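Local coordinates for protein octaprenyl-diphosphate synthase (Bacteroides thetaiotaomicron, PDB 3RMG) that probably acts as a magnesium-dependent prenyltransferase of the FPP/GGPP synthase family, lengthening allylic diphosphates to longer isoprenoid chains, at residues 166-169 with 170-174; 212-215 with 216-219; 230-234 with 235-239; 284-287 with 288-291; 290-293 with 294-297. One frame throughout, in Å; residues are numbered along the deposited sequence.

Interaction 1 (166-169 with 170-174); sequences YFDV and IRKKT
Tyr-166 and Ile-170 meet one turn apart on helix 163-172, an i to i+4 pair in the all-helical isoprenoid synthase fold. Their contact is a CH-pi interaction: Ile-170 CD1 sits over one face of the tyrosine ring, 3.7 Å from its centroid and shifted toward CZ. The tyrosine swings CG anti to its own nitrogen (chi1 167°), which sets the ring beside the carbonyl carbon, where CD1 of the following turn can lie on its face, while its hydroxyl bonds to Asp-215 on helix 193-217. CD2 of the same ring rests over the centre of the Phe-167 ring.

Among the backbone bonds, Ile-170 N reaches Tyr-166 O and Arg-171 N reaches Phe-167 O at 2.8 Å. Lys-172 N divides between Asp-168 O and, weakly, Val-169 O as the helix runs out.

The charged side chains touch through carbon atoms or planar groups rather than by ion pairing. Asp-168 OD2 and Lys-172 NZ stay 4.2 Å apart, beyond a salt bridge; the lysine touches the carboxylate through CE, and its last bond turns the amine aside. Arg-171, bent at chi3, runs past Phe-167 and also touches Glu-204 and Tyr-294; Phe-167 O lies over one guanidinium face, and NH1 comes within 3.3 Å of Phe-167 CB.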
loop_
_atom_site.group_PDB
_atom_site.type_symbol
_atom_site.label_atom_id
_atom_site.label_comp_id
_atom_site.label_asym_id
_atom_site.label_seq_id
_atom_site.Cartn_x
_atom_site.Cartn_y
_atom_site.Cartn_z
ATOM N N TYR A 166 -5.158 25.962 -4.931
ATOM C CA TYR A 166 -5.621 25.055 -5.966
ATOM C C TYR A 166 -4.433 24.407 -6.681
ATOM O O TYR A 166 -4.410 23.195 -6.906
ATOM C CB TYR A 166 -6.461 25.851 -6.953
ATOM C CG TYR A 166 -6.777 25.174 -8.262
ATOM C CD1 TYR A 166 -7.605 24.059 -8.313
ATOM C CD2 TYR A 166 -6.296 25.688 -9.457
ATOM C CE1 TYR A 166 -7.920 23.458 -9.525
ATOM C CE2 TYR A 166 -6.604 25.098 -10.671
ATOM C CZ TYR A 166 -7.417 23.988 -10.698
ATOM O OH TYR A 166 -7.726 23.407 -11.911
ATOM N N PHE A 167 -3.448 25.235 -7.022
ATOM C CA PHE A 167 -2.259 24.787 -7.728
ATOM C C PHE A 167 -1.347 23.947 -6.861
ATOM O O PHE A 167 -0.763 22.964 -7.319
ATOM C CB PHE A 167 -1.501 25.982 -8.272
ATOM C CG PHE A 167 -2.114 26.546 -9.498
ATOM C CD1 PHE A 167 -2.608 27.832 -9.514
ATOM C CD2 PHE A 167 -2.226 25.773 -10.635
ATOM C CE1 PHE A 167 -3.175 28.344 -10.656
ATOM C CE2 PHE A 167 -2.793 26.279 -11.774
ATOM C CZ PHE A 167 -3.266 27.567 -11.787
ATOM N N ASP A 168 -1.231 24.341 -5.603
ATOM C CA ASP A 168 -0.470 23.569 -4.647
ATOM C C ASP A 168 -0.987 22.142 -4.572
ATOM O O ASP A 168 -0.209 21.200 -4.531
ATOM C CB ASP A 168 -0.528 24.217 -3.267
ATOM C CG ASP A 168 0.477 23.620 -2.318
ATOM O OD1 ASP A 168 1.663 23.523 -2.704
ATOM O OD2 ASP A 168 0.086 23.239 -1.193
ATOM N N VAL A 169 -2.305 21.984 -4.546
ATOM C CA VAL A 169 -2.921 20.664 -4.466
ATOM C C VAL A 169 -2.644 19.827 -5.717
ATOM O O VAL A 169 -2.312 18.641 -5.627
ATOM C CB VAL A 169 -4.453 20.773 -4.301
ATOM C CG1 VAL A 169 -5.099 19.382 -4.362
ATOM C CG2 VAL A 169 -4.810 21.508 -3.002
ATOM N N ILE A 170 -2.813 20.443 -6.883
ATOM C CA ILE A 170 -2.446 19.797 -8.137
ATOM C C ILE A 170 -0.956 19.378 -8.158
ATOM O O ILE A 170 -0.623 18.249 -8.521
ATOM C CB ILE A 170 -2.735 20.723 -9.323
ATOM C CG1 ILE A 170 -4.242 20.978 -9.448
ATOM C CG2 ILE A 170 -2.177 20.129 -10.606
ATOM C CD1 ILE A 170 -4.597 22.056 -10.501
ATOM N N ARG A 171 -0.068 20.249 -7.734
ATOM C CA ARG A 171 1.341 19.934 -7.727
ATOM C C ARG A 171 1.637 18.776 -6.820
ATOM O O ARG A 171 2.552 18.040 -7.048
ATOM C CB ARG A 171 2.196 21.148 -7.401
ATOM C CG ARG A 171 2.374 22.045 -8.571
ATOM C CD ARG A 171 3.397 23.103 -8.366
ATOM N NE ARG A 171 2.816 24.320 -7.852
ATOM C CZ ARG A 171 2.364 25.326 -8.582
ATOM N NH1 ARG A 171 1.814 26.337 -7.958
ATOM N NH2 ARG A 171 2.726 25.477 -9.840
ATOM N N LYS A 172 0.859 18.641 -5.764
ATOM C CA LYS A 172 1.041 17.557 -4.829
ATOM C C LYS A 172 0.372 16.267 -5.211
ATOM O O LYS A 172 0.590 15.274 -4.591
ATOM C CB LYS A 172 0.605 17.978 -3.451
ATOM C CG LYS A 172 1.667 18.735 -2.747
ATOM C CD LYS A 172 1.094 19.831 -1.926
ATOM C CE LYS A 172 2.160 20.752 -1.427
ATOM N NZ LYS A 172 2.782 20.197 -0.215
ATOM N N LYS A 173 -0.459 16.289 -6.228
ATOM C CA LYS A 173 -1.128 15.081 -6.631
ATOM C C LYS A 173 -1.001 14.685 -8.096
ATOM O O LYS A 173 -0.104 13.990 -8.461
ATOM C CB LYS A 173 -2.583 15.174 -6.237
ATOM C CG LYS A 173 -3.325 13.879 -6.229
ATOM C CD LYS A 173 -4.745 14.129 -5.787
ATOM C CE LYS A 173 -5.691 13.062 -6.263
ATOM N NZ LYS A 173 -7.004 13.640 -6.539
ATOM N N THR A 174 -1.897 15.147 -8.944
ATOM C CA THR A 174 -1.844 14.754 -10.331
ATOM C C THR A 174 -0.589 15.149 -11.037
ATOM O O THR A 174 -0.023 14.367 -11.728
ATOM C CB THR A 174 -3.019 15.290 -11.104
ATOM O OG1 THR A 174 -4.120 14.451 -10.856
ATOM C CG2 THR A 174 -2.768 15.239 -12.558
#

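Interaction 2 (212-215 with 216-219); sequences IKDD and IFDY
Ile-216 N bonds to Ile-212 O at 3.1 Å and Phe-217 N to Lys-213 O in regular helical fashion, whereas Asp-218 N makes a weak bond three residues back, to Asp-215 O. The sequence DDIFD at 214-218 is the second aspartate-rich motif of the trans-prenyltransferases, which in relatives helps bind magnesium and diphosphate.

Phe-217 folds back along the helix. Lys-213 O lies over the centre of one ring face, 3.6 Å above the plane, and Asp-214 OD1 approaches the ring edge at 3.4 Å from CD1, with carboxylate and ring planes 60° apart. The carboxylate oxygen thus faces the electropositive rim. A serine at Phe-217 would probably take away the surface lying over that carbonyl and leave the carboxylate of Asp-214 freer to turn.

The other aspartates are held from beyond the two segments: Asp-215 by Tyr-166 and Gln-211, one carboxylate oxygen each, and Asp-218 through OD1 by the backbone nitrogen of Asp-232. Ile-212 CG2 and Ile-216 CD1, 4.3 Å apart, belong to the face that packs on helix 283-302. Tyr-219 bonds through its hydroxyl to Thr-239 and to the backbone of Ala-242, and its ring edge meets Asp-215 O in plane, CD2 being 3.1 Å from that oxygen.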
loop_
_atom_site.group_PDB
_atom_site.type_symbol
_atom_site.label_atom_id
_atom_site.label_comp_id
_atom_site.label_asym_id
_atom_site.label_seq_id
_atom_site.Cartn_x
_atom_site.Cartn_y
_atom_site.Cartn_z
ATOM N N ILE A 212 -5.912 20.770 -15.079
ATOM C CA ILE A 212 -6.781 21.904 -15.337
ATOM C C ILE A 212 -7.757 21.580 -16.468
ATOM O O ILE A 212 -8.944 21.907 -16.384
ATOM C CB ILE A 212 -5.972 23.153 -15.694
ATOM C CG1 ILE A 212 -5.239 23.688 -14.460
ATOM C CG2 ILE A 212 -6.871 24.229 -16.228
ATOM C CD1 ILE A 212 -4.242 24.831 -14.798
ATOM N N LYS A 213 -7.260 20.931 -17.521
ATOM C CA LYS A 213 -8.132 20.451 -18.592
ATOM C C LYS A 213 -9.289 19.625 -18.041
ATOM O O LYS A 213 -10.440 19.850 -18.391
ATOM C CB LYS A 213 -7.349 19.613 -19.602
ATOM C CG LYS A 213 -6.840 20.395 -20.796
ATOM C CD LYS A 213 -7.904 20.512 -21.886
ATOM C CE LYS A 213 -8.916 21.602 -21.568
ATOM N NZ LYS A 213 -9.772 21.936 -22.746
ATOM N N ASP A 214 -8.971 18.657 -17.191
ATOM C CA ASP A 214 -9.981 17.814 -16.581
ATOM C C ASP A 214 -10.978 18.590 -15.732
ATOM O O ASP A 214 -12.160 18.268 -15.726
ATOM C CB ASP A 214 -9.330 16.740 -15.712
ATOM C CG ASP A 214 -9.323 15.387 -16.374
ATOM O OD1 ASP A 214 -9.828 15.282 -17.514
ATOM O OD2 ASP A 214 -8.826 14.427 -15.750
ATOM N N ASP A 215 -10.498 19.584 -14.993
ATOM C CA ASP A 215 -11.368 20.376 -14.129
ATOM C C ASP A 215 -12.406 21.140 -14.957
ATOM O O ASP A 215 -13.548 21.305 -14.539
ATOM C CB ASP A 215 -10.549 21.351 -13.281
ATOM C CG ASP A 215 -9.761 20.659 -12.188
ATOM O OD1 ASP A 215 -9.942 19.437 -11.990
ATOM O OD2 ASP A 215 -8.959 21.343 -11.519
ATOM N N ILE A 216 -12.000 21.606 -16.130
ATOM C CA ILE A 216 -12.906 22.295 -17.031
ATOM C C ILE A 216 -14.031 21.373 -17.509
ATOM O O ILE A 216 -15.199 21.749 -17.503
ATOM C CB ILE A 216 -12.149 22.868 -18.229
ATOM C CG1 ILE A 216 -11.434 24.163 -17.825
ATOM C CG2 ILE A 216 -13.102 23.111 -19.394
ATOM C CD1 ILE A 216 -10.355 24.602 -18.795
ATOM N N PHE A 217 -13.677 20.160 -17.908
ATOM C CA PHE A 217 -14.676 19.184 -18.332
ATOM C C PHE A 217 -15.860 19.100 -17.376
ATOM O O PHE A 217 -16.994 18.921 -17.810
ATOM C CB PHE A 217 -14.056 17.794 -18.486
ATOM C CG PHE A 217 -13.103 17.681 -19.639
ATOM C CD1 PHE A 217 -12.094 16.729 -19.631
ATOM C CD2 PHE A 217 -13.209 18.535 -20.728
ATOM C CE1 PHE A 217 -11.214 16.619 -20.690
ATOM C CE2 PHE A 217 -12.332 18.434 -21.791
ATOM C CZ PHE A 217 -11.332 17.471 -21.772
ATOM N N ASP A 218 -15.603 19.221 -16.079
ATOM C CA ASP A 218 -16.664 19.074 -15.081
ATOM C C ASP A 218 -17.782 20.116 -15.213
ATOM O O ASP A 218 -18.902 19.907 -14.752
ATOM C CB ASP A 218 -16.084 19.130 -13.678
ATOM C CG ASP A 218 -17.009 18.536 -12.651
ATOM O OD1 ASP A 218 -17.291 19.214 -11.641
ATOM O OD2 ASP A 218 -17.459 17.390 -12.859
ATOM N N TYR A 219 -17.471 21.242 -15.842
ATOM C CA TYR A 219 -18.459 22.289 -16.066
ATOM C C TYR A 219 -19.322 22.014 -17.313
ATOM O O TYR A 219 -19.933 22.933 -17.860
ATOM C CB TYR A 219 -17.757 23.646 -16.195
ATOM C CG TYR A 219 -17.004 24.077 -14.952
ATOM C CD1 TYR A 219 -17.436 25.159 -14.199
ATOM C CD2 TYR A 219 -15.862 23.403 -14.530
ATOM C CE1 TYR A 219 -16.757 25.563 -13.066
ATOM C CE2 TYR A 219 -15.178 23.797 -13.390
ATOM C CZ TYR A 219 -15.632 24.880 -12.660
ATOM O OH TYR A 219 -14.965 25.299 -11.524
#

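Interaction 3 (230-234 with 235-239); sequences GNDML and EGKLT
Asp-232 O accepts the backbone nitrogen of Lys-237 at 2.7 Å and Met-233 O that of Gly-236, the latter from well above the carbonyl plane, as the short helix 231-234 closes in a Schellman motif. Gly-236 takes a positive phi of 114°, where a side chain would jam against the preceding carbonyl. Glu-235 N is held more loosely, by weak bonds to Asn-231 O and Asp-232 O.

Asn-231 ND2 lies 3.0 Å from Glu-235 OE2, the amide and carboxylate planes only 21° apart; a bend at chi2 carries the carboxylate back to it. An alanine at Asn-231 would probably leave that carboxylate without its amide neighbour and free to swing. Glu-235 OE1 is also close to Asp-91, the last residue of the first aspartate-rich motif, a close pair of like charges.

Asp-232 OD1 is 4.1 Å from Lys-237 NZ, too far for a salt bridge. OD2 instead accepts a bond from a water at 2.6 Å, and the water accepts one from Thr-239 OG1, itself bonded to Tyr-219.

Met-233 CE meets Leu-238 CD2 at 4.3 Å. The methionine packs on helices 268-280 and 252-263, and Leu-238 on helices 252-263 and 240-249.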
loop_
_atom_site.group_PDB
_atom_site.type_symbol
_atom_site.label_atom_id
_atom_site.label_comp_id
_atom_site.label_asym_id
_atom_site.label_seq_id
_atom_site.Cartn_x
_atom_site.Cartn_y
_atom_site.Cartn_z
ATOM N N GLY A 230 -20.888 18.899 -12.939
ATOM C CA GLY A 230 -20.680 19.670 -11.713
ATOM C C GLY A 230 -20.209 18.803 -10.560
ATOM O O GLY A 230 -20.281 19.195 -9.396
ATOM N N ASN A 231 -19.709 17.620 -10.889
ATOM C CA ASN A 231 -19.340 16.640 -9.879
ATOM C C ASN A 231 -18.346 17.120 -8.823
ATOM O O ASN A 231 -18.563 16.915 -7.631
ATOM C CB ASN A 231 -18.811 15.372 -10.541
ATOM C CG ASN A 231 -18.746 14.217 -9.585
ATOM O OD1 ASN A 231 -18.696 13.062 -9.992
ATOM N ND2 ASN A 231 -18.761 14.521 -8.294
ATOM N N ASP A 232 -17.248 17.736 -9.254
ATOM C CA ASP A 232 -16.206 18.184 -8.322
ATOM C C ASP A 232 -16.788 19.041 -7.198
ATOM O O ASP A 232 -16.281 19.025 -6.072
ATOM C CB ASP A 232 -15.105 18.979 -9.044
ATOM C CG ASP A 232 -14.247 18.117 -9.964
ATOM O OD1 ASP A 232 -14.030 16.925 -9.660
ATOM O OD2 ASP A 232 -13.782 18.650 -10.993
ATOM N N MET A 233 -17.833 19.805 -7.514
ATOM C CA MET A 233 -18.510 20.631 -6.509
ATOM C C MET A 233 -19.265 19.764 -5.493
ATOM O O MET A 233 -19.167 19.983 -4.287
ATOM C CB MET A 233 -19.450 21.655 -7.165
ATOM C CG MET A 233 -18.738 22.828 -7.843
ATOM S SD MET A 233 -19.873 24.119 -8.386
ATOM C CE MET A 233 -18.800 25.291 -9.199
ATOM N N LEU A 234 -20.007 18.776 -5.989
ATOM C CA LEU A 234 -20.717 17.837 -5.129
ATOM C C LEU A 234 -19.768 17.213 -4.119
ATOM O O LEU A 234 -20.177 16.799 -3.032
ATOM C CB LEU A 234 -21.351 16.726 -5.964
ATOM C CG LEU A 234 -22.595 17.090 -6.772
ATOM C CD1 LEU A 234 -22.995 15.939 -7.691
ATOM C CD2 LEU A 234 -23.731 17.456 -5.830
ATOM N N GLU A 235 -18.496 17.141 -4.490
ATOM C CA GLU A 235 -17.505 16.510 -3.641
ATOM C C GLU A 235 -16.789 17.532 -2.774
ATOM O O GLU A 235 -16.026 17.172 -1.887
ATOM C CB GLU A 235 -16.522 15.707 -4.484
ATOM C CG GLU A 235 -17.214 14.900 -5.561
ATOM C CD GLU A 235 -16.651 13.503 -5.683
ATOM O OE1 GLU A 235 -16.285 12.921 -4.640
ATOM O OE2 GLU A 235 -16.582 12.983 -6.817
ATOM N N GLY A 236 -17.044 18.809 -3.032
ATOM C CA GLY A 236 -16.544 19.873 -2.168
ATOM C C GLY A 236 -15.517 20.787 -2.809
ATOM O O GLY A 236 -14.949 21.656 -2.144
ATOM N N LYS A 237 -15.295 20.615 -4.109
ATOM C CA LYS A 237 -14.178 21.277 -4.777
ATOM C C LYS A 237 -14.575 22.481 -5.625
ATOM O O LYS A 237 -15.524 22.421 -6.406
ATOM C CB LYS A 237 -13.411 20.270 -5.644
ATOM C CG LYS A 237 -12.978 19.010 -4.907
ATOM C CD LYS A 237 -12.669 17.887 -5.886
ATOM C CE LYS A 237 -12.536 16.550 -5.175
ATOM N NZ LYS A 237 -12.528 15.431 -6.156
ATOM N N LEU A 238 -13.824 23.566 -5.469
ATOM C CA LEU A 238 -13.924 24.727 -6.341
ATOM C C LEU A 238 -12.658 24.843 -7.196
ATOM O O LEU A 238 -11.584 25.182 -6.685
ATOM C CB LEU A 238 -14.098 26.006 -5.515
ATOM C CG LEU A 238 -15.389 26.198 -4.722
ATOM C CD1 LEU A 238 -15.377 27.559 -4.051
ATOM C CD2 LEU A 238 -16.599 26.060 -5.632
ATOM N N THR A 239 -12.791 24.576 -8.494
ATOM C CA THR A 239 -11.641 24.529 -9.383
ATOM C C THR A 239 -11.409 25.865 -10.077
ATOM O O THR A 239 -12.198 26.792 -9.943
ATOM C CB THR A 239 -11.774 23.403 -10.434
ATOM O OG1 THR A 239 -12.851 23.701 -11.330
ATOM C CG2 THR A 239 -12.018 22.046 -9.762
HETATM O O HOH W 1 -13.870 21.047 -11.944
#

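Interaction 4 (284-287 with 288-291); sequences IEYA and CRTI
Tyr-286 O is gripped twice by Thr-290, which donates to it from its backbone N and from OG1, each at 3.0 Å. The two donors reach the carbonyl from opposite faces of its plane. Turning OG1 anti to the carbonyl carbon (chi1 -63°) sets the hydroxyl beside the residue's own nitrogen and aims it back at the preceding turn, so the polar group of a buried threonine is satisfied within the helix. Cys-288 N donates to Ile-284 O at 2.9 Å, nearly along the C=O axis, and Ile-291 N to Ala-287 O.

These are i to i+4 links near the start of helix 283-302, one of the long helices of the all-alpha prenyltransferase fold.

Around the Tyr-286 ring, Thr-290 OG1 lies over one face, 3.8 Å above the plane and toward the rim. Arg-289 NH2 comes in at the edge, in the ring plane, 3.6 Å from CD1. Ring and guanidinium planes stand 74° apart; bends at chi2 and chi3 bring one guanidinium face over Tyr-286 CA. The tyrosine ring also stacks with Tyr-244 of helix 240-249.

On the inward side Ala-287 and Ile-291 pack against helix 193-217, touching Ile-216 and Ile-212. Ile-284 CG2 grazes Cys-288 SG at 4.4 Å.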
loop_
_atom_site.group_PDB
_atom_site.type_symbol
_atom_site.label_atom_id
_atom_site.label_comp_id
_atom_site.label_asym_id
_atom_site.label_seq_id
_atom_site.Cartn_x
_atom_site.Cartn_y
_atom_site.Cartn_z
ATOM N N ILE A 284 -14.099 29.870 -17.644
ATOM C CA ILE A 284 -13.489 28.954 -18.597
ATOM C C ILE A 284 -12.378 29.630 -19.402
ATOM O O ILE A 284 -11.242 29.168 -19.400
ATOM C CB ILE A 284 -14.527 28.362 -19.557
ATOM C CG1 ILE A 284 -15.712 27.788 -18.776
ATOM C CG2 ILE A 284 -13.887 27.299 -20.438
ATOM C CD1 ILE A 284 -15.336 26.712 -17.786
ATOM N N GLU A 285 -12.706 30.723 -20.083
ATOM C CA GLU A 285 -11.724 31.431 -20.896
ATOM C C GLU A 285 -10.434 31.642 -20.115
ATOM O O GLU A 285 -9.343 31.627 -20.681
ATOM C CB GLU A 285 -12.276 32.782 -21.370
ATOM C CG GLU A 285 -13.529 32.685 -22.240
ATOM C CD GLU A 285 -14.754 32.203 -21.467
ATOM O OE1 GLU A 285 -14.953 32.646 -20.313
ATOM O OE2 GLU A 285 -15.521 31.385 -22.016
ATOM N N TYR A 286 -10.564 31.832 -18.811
ATOM C CA TYR A 286 -9.406 32.094 -17.973
ATOM C C TYR A 286 -8.621 30.829 -17.628
ATOM O O TYR A 286 -7.393 30.859 -17.524
ATOM C CB TYR A 286 -9.834 32.782 -16.691
ATOM C CG TYR A 286 -8.726 32.889 -15.670
ATOM C CD1 TYR A 286 -7.704 33.832 -15.811
ATOM C CD2 TYR A 286 -8.696 32.045 -14.564
ATOM C CE1 TYR A 286 -6.683 33.931 -14.864
ATOM C CE2 TYR A 286 -7.685 32.138 -13.615
ATOM C CZ TYR A 286 -6.687 33.080 -13.771
ATOM O OH TYR A 286 -5.699 33.167 -12.815
ATOM N N ALA A 287 -9.338 29.728 -17.431
ATOM C CA ALA A 287 -8.712 28.456 -17.147
ATOM C C ALA A 287 -7.934 28.030 -18.392
ATOM O O ALA A 287 -6.781 27.602 -18.295
ATOM C CB ALA A 287 -9.759 27.426 -16.773
ATOM N N CYS A 288 -8.570 28.178 -19.556
ATOM C CA CYS A 288 -7.919 27.987 -20.853
ATOM C C CYS A 288 -6.695 28.893 -21.082
ATOM O O CYS A 288 -5.704 28.462 -21.675
ATOM C CB CYS A 288 -8.923 28.158 -21.997
ATOM S SG CYS A 288 -9.918 26.686 -22.327
ATOM N N ARG A 289 -6.758 30.142 -20.627
ATOM C CA ARG A 289 -5.600 31.028 -20.750
ATOM C C ARG A 289 -4.436 30.556 -19.865
ATOM O O ARG A 289 -3.278 30.672 -20.233
ATOM C CB ARG A 289 -5.972 32.479 -20.442
ATOM C CG ARG A 289 -6.138 33.344 -21.682
ATOM C CD ARG A 289 -7.256 34.357 -21.531
ATOM N NE ARG A 289 -7.212 35.069 -20.253
ATOM C CZ ARG A 289 -8.295 35.521 -19.624
ATOM N NH1 ARG A 289 -9.495 35.320 -20.152
ATOM N NH2 ARG A 289 -8.183 36.160 -18.463
ATOM N N THR A 290 -4.760 30.023 -18.699
ATOM C CA THR A 290 -3.757 29.519 -17.783
ATOM C C THR A 290 -3.060 28.271 -18.356
ATOM O O THR A 290 -1.821 28.168 -18.346
ATOM C CB THR A 290 -4.401 29.224 -16.427
ATOM O OG1 THR A 290 -4.898 30.452 -15.883
ATOM C CG2 THR A 290 -3.401 28.611 -15.455
ATOM N N ILE A 291 -3.861 27.336 -18.859
ATOM C CA ILE A 291 -3.340 26.173 -19.563
ATOM C C ILE A 291 -2.321 26.598 -20.623
ATOM O O ILE A 291 -1.244 26.009 -20.736
ATOM C CB ILE A 291 -4.480 25.361 -20.212
ATOM C CG1 ILE A 291 -5.280 24.627 -19.139
ATOM C CG2 ILE A 291 -3.942 24.354 -21.224
ATOM C CD1 ILE A 291 -6.525 23.955 -19.676
#

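Interaction 5 (290-293 with 294-297); sequences TIEQ and YKKK
Tyr-294 turns a ring edge to Thr-290, its CD2 lying 3.6 Å from Thr-290 O, which is close to the ring plane. Thr-290 CG2 runs alongside at 4.0 Å from CE2, the two side chains pointing the same way. Over one face, toward the rim, sits Lys-297 CE, placed there by the bend at chi3. Beyond the pair, the tyrosine side chain touches Cys-209 of helix 193-217 and, through its hydroxyl, Arg-171 of helix 163-172.

This is the middle of helix 283-302, and the backbone bonds are regular, with Tyr-294 N meeting Thr-290 O at 3.0 Å and Lys-295 N meeting Ile-291 O at 2.8 Å.

Glu-292 and Lys-295 lie side by side, but OE2 stays 4.1 Å from NZ. The extended lysine instead makes its salt bridge with Asp-319 of helix 309-323. Glu-292 therefore probably contributes no more than a mild through-space attraction, and the charge of Lys-295 mainly ties one helix to the next.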
loop_
_atom_site.group_PDB
_atom_site.type_symbol
_atom_site.label_atom_id
_atom_site.label_comp_id
_atom_site.label_asym_id
_atom_site.label_seq_id
_atom_site.Cartn_x
_atom_site.Cartn_y
_atom_site.Cartn_z
ATOM N N THR A 290 -4.760 30.023 -18.699
ATOM C CA THR A 290 -3.757 29.519 -17.783
ATOM C C THR A 290 -3.060 28.271 -18.356
ATOM O O THR A 290 -1.821 28.168 -18.346
ATOM C CB THR A 290 -4.401 29.224 -16.427
ATOM O OG1 THR A 290 -4.898 30.452 -15.883
ATOM C CG2 THR A 290 -3.401 28.611 -15.455
ATOM N N ILE A 291 -3.861 27.336 -18.859
ATOM C CA ILE A 291 -3.340 26.173 -19.563
ATOM C C ILE A 291 -2.321 26.598 -20.623
ATOM O O ILE A 291 -1.244 26.009 -20.736
ATOM C CB ILE A 291 -4.480 25.361 -20.212
ATOM C CG1 ILE A 291 -5.280 24.627 -19.139
ATOM C CG2 ILE A 291 -3.942 24.354 -21.224
ATOM C CD1 ILE A 291 -6.525 23.955 -19.676
ATOM N N GLU A 292 -2.664 27.630 -21.386
ATOM C CA GLU A 292 -1.813 28.153 -22.452
ATOM C C GLU A 292 -0.481 28.646 -21.883
ATOM O O GLU A 292 0.572 28.452 -22.478
ATOM C CB GLU A 292 -2.534 29.316 -23.146
ATOM C CG GLU A 292 -2.444 29.324 -24.653
ATOM C CD GLU A 292 -2.851 28.003 -25.254
ATOM O OE1 GLU A 292 -3.720 27.329 -24.660
ATOM O OE2 GLU A 292 -2.299 27.637 -26.314
ATOM N N GLN A 293 -0.531 29.299 -20.728
ATOM C CA GLN A 293 0.683 29.763 -20.081
ATOM C C GLN A 293 1.603 28.592 -19.725
ATOM O O GLN A 293 2.806 28.648 -19.984
ATOM C CB GLN A 293 0.355 30.571 -18.823
ATOM C CG GLN A 293 -0.124 31.992 -19.086
ATOM C CD GLN A 293 -0.905 32.573 -17.903
ATOM O OE1 GLN A 293 -1.609 33.571 -18.043
ATOM N NE2 GLN A 293 -0.788 31.938 -16.742
ATOM N N TYR A 294 1.042 27.543 -19.126
ATOM C CA TYR A 294 1.855 26.397 -18.727
ATOM C C TYR A 294 2.360 25.605 -19.925
ATOM O O TYR A 294 3.462 25.055 -19.899
ATOM C CB TYR A 294 1.116 25.491 -17.740
ATOM C CG TYR A 294 1.211 25.999 -16.327
ATOM C CD1 TYR A 294 2.347 25.760 -15.559
ATOM C CD2 TYR A 294 0.168 26.728 -15.756
ATOM C CE1 TYR A 294 2.438 26.239 -14.262
ATOM C CE2 TYR A 294 0.251 27.218 -14.457
ATOM C CZ TYR A 294 1.383 26.977 -13.724
ATOM O OH TYR A 294 1.462 27.452 -12.446
ATOM N N LYS A 295 1.552 25.556 -20.972
ATOM C CA LYS A 295 1.942 24.910 -22.213
ATOM C C LYS A 295 3.128 25.643 -22.811
ATOM O O LYS A 295 4.063 25.023 -23.319
ATOM C CB LYS A 295 0.788 24.929 -23.202
ATOM C CG LYS A 295 0.999 24.093 -24.429
ATOM C CD LYS A 295 -0.220 24.195 -25.323
ATOM C CE LYS A 295 0.004 23.514 -26.652
ATOM N NZ LYS A 295 -0.959 24.005 -27.677
ATOM N N LYS A 296 3.095 26.969 -22.753
ATOM C CA LYS A 296 4.205 27.740 -23.295
ATOM C C LYS A 296 5.442 27.541 -22.425
ATOM O O LYS A 296 6.555 27.444 -22.932
ATOM C CB LYS A 296 3.848 29.227 -23.396
ATOM C CG LYS A 296 5.013 30.110 -23.815
ATOM C CD LYS A 296 4.728 31.570 -23.495
ATOM C CE LYS A 296 6.003 32.407 -23.395
ATOM N NZ LYS A 296 6.707 32.531 -24.703
ATOM N N LYS A 297 5.254 27.475 -21.112
ATOM C CA LYS A 297 6.377 27.196 -20.229
ATOM C C LYS A 297 7.025 25.871 -20.622
ATOM O O LYS A 297 8.255 25.739 -20.635
ATOM C CB LYS A 297 5.922 27.164 -18.775
ATOM C CG LYS A 297 5.667 28.548 -18.154
ATOM C CD LYS A 297 5.319 28.379 -16.680
ATOM C CE LYS A 297 4.356 29.454 -16.186
ATOM N NZ LYS A 297 5.051 30.738 -15.928
#

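Overall arrangement
Interaction 2 contains the second aspartate-rich motif, and the others gather round it. Interaction 1 meets it where Phe-167 CE2 packs on Ile-212 CD1 at 3.7 Å, beside the bond from Tyr-166 to Asp-215. Interaction 3 joins it through two hydrogen bonds, Tyr-219 OH with Thr-239 OG1 at 2.7 Å and Asp-232 N with Asp-218 OD1 at 2.8 Å, the second of these holding a carboxylate oxygen of the motif's last aspartate. Interactions 4 and 5 share Thr-290 and Ile-291, and Ile-291 CG1 presses on Ile-212 CG2 at 3.3 Å. Interactions 3 and 5, with centres about 24 Å apart, do not touch: one borders the probable diphosphate site, the other lies on helix 283-302, beside helix 309-323.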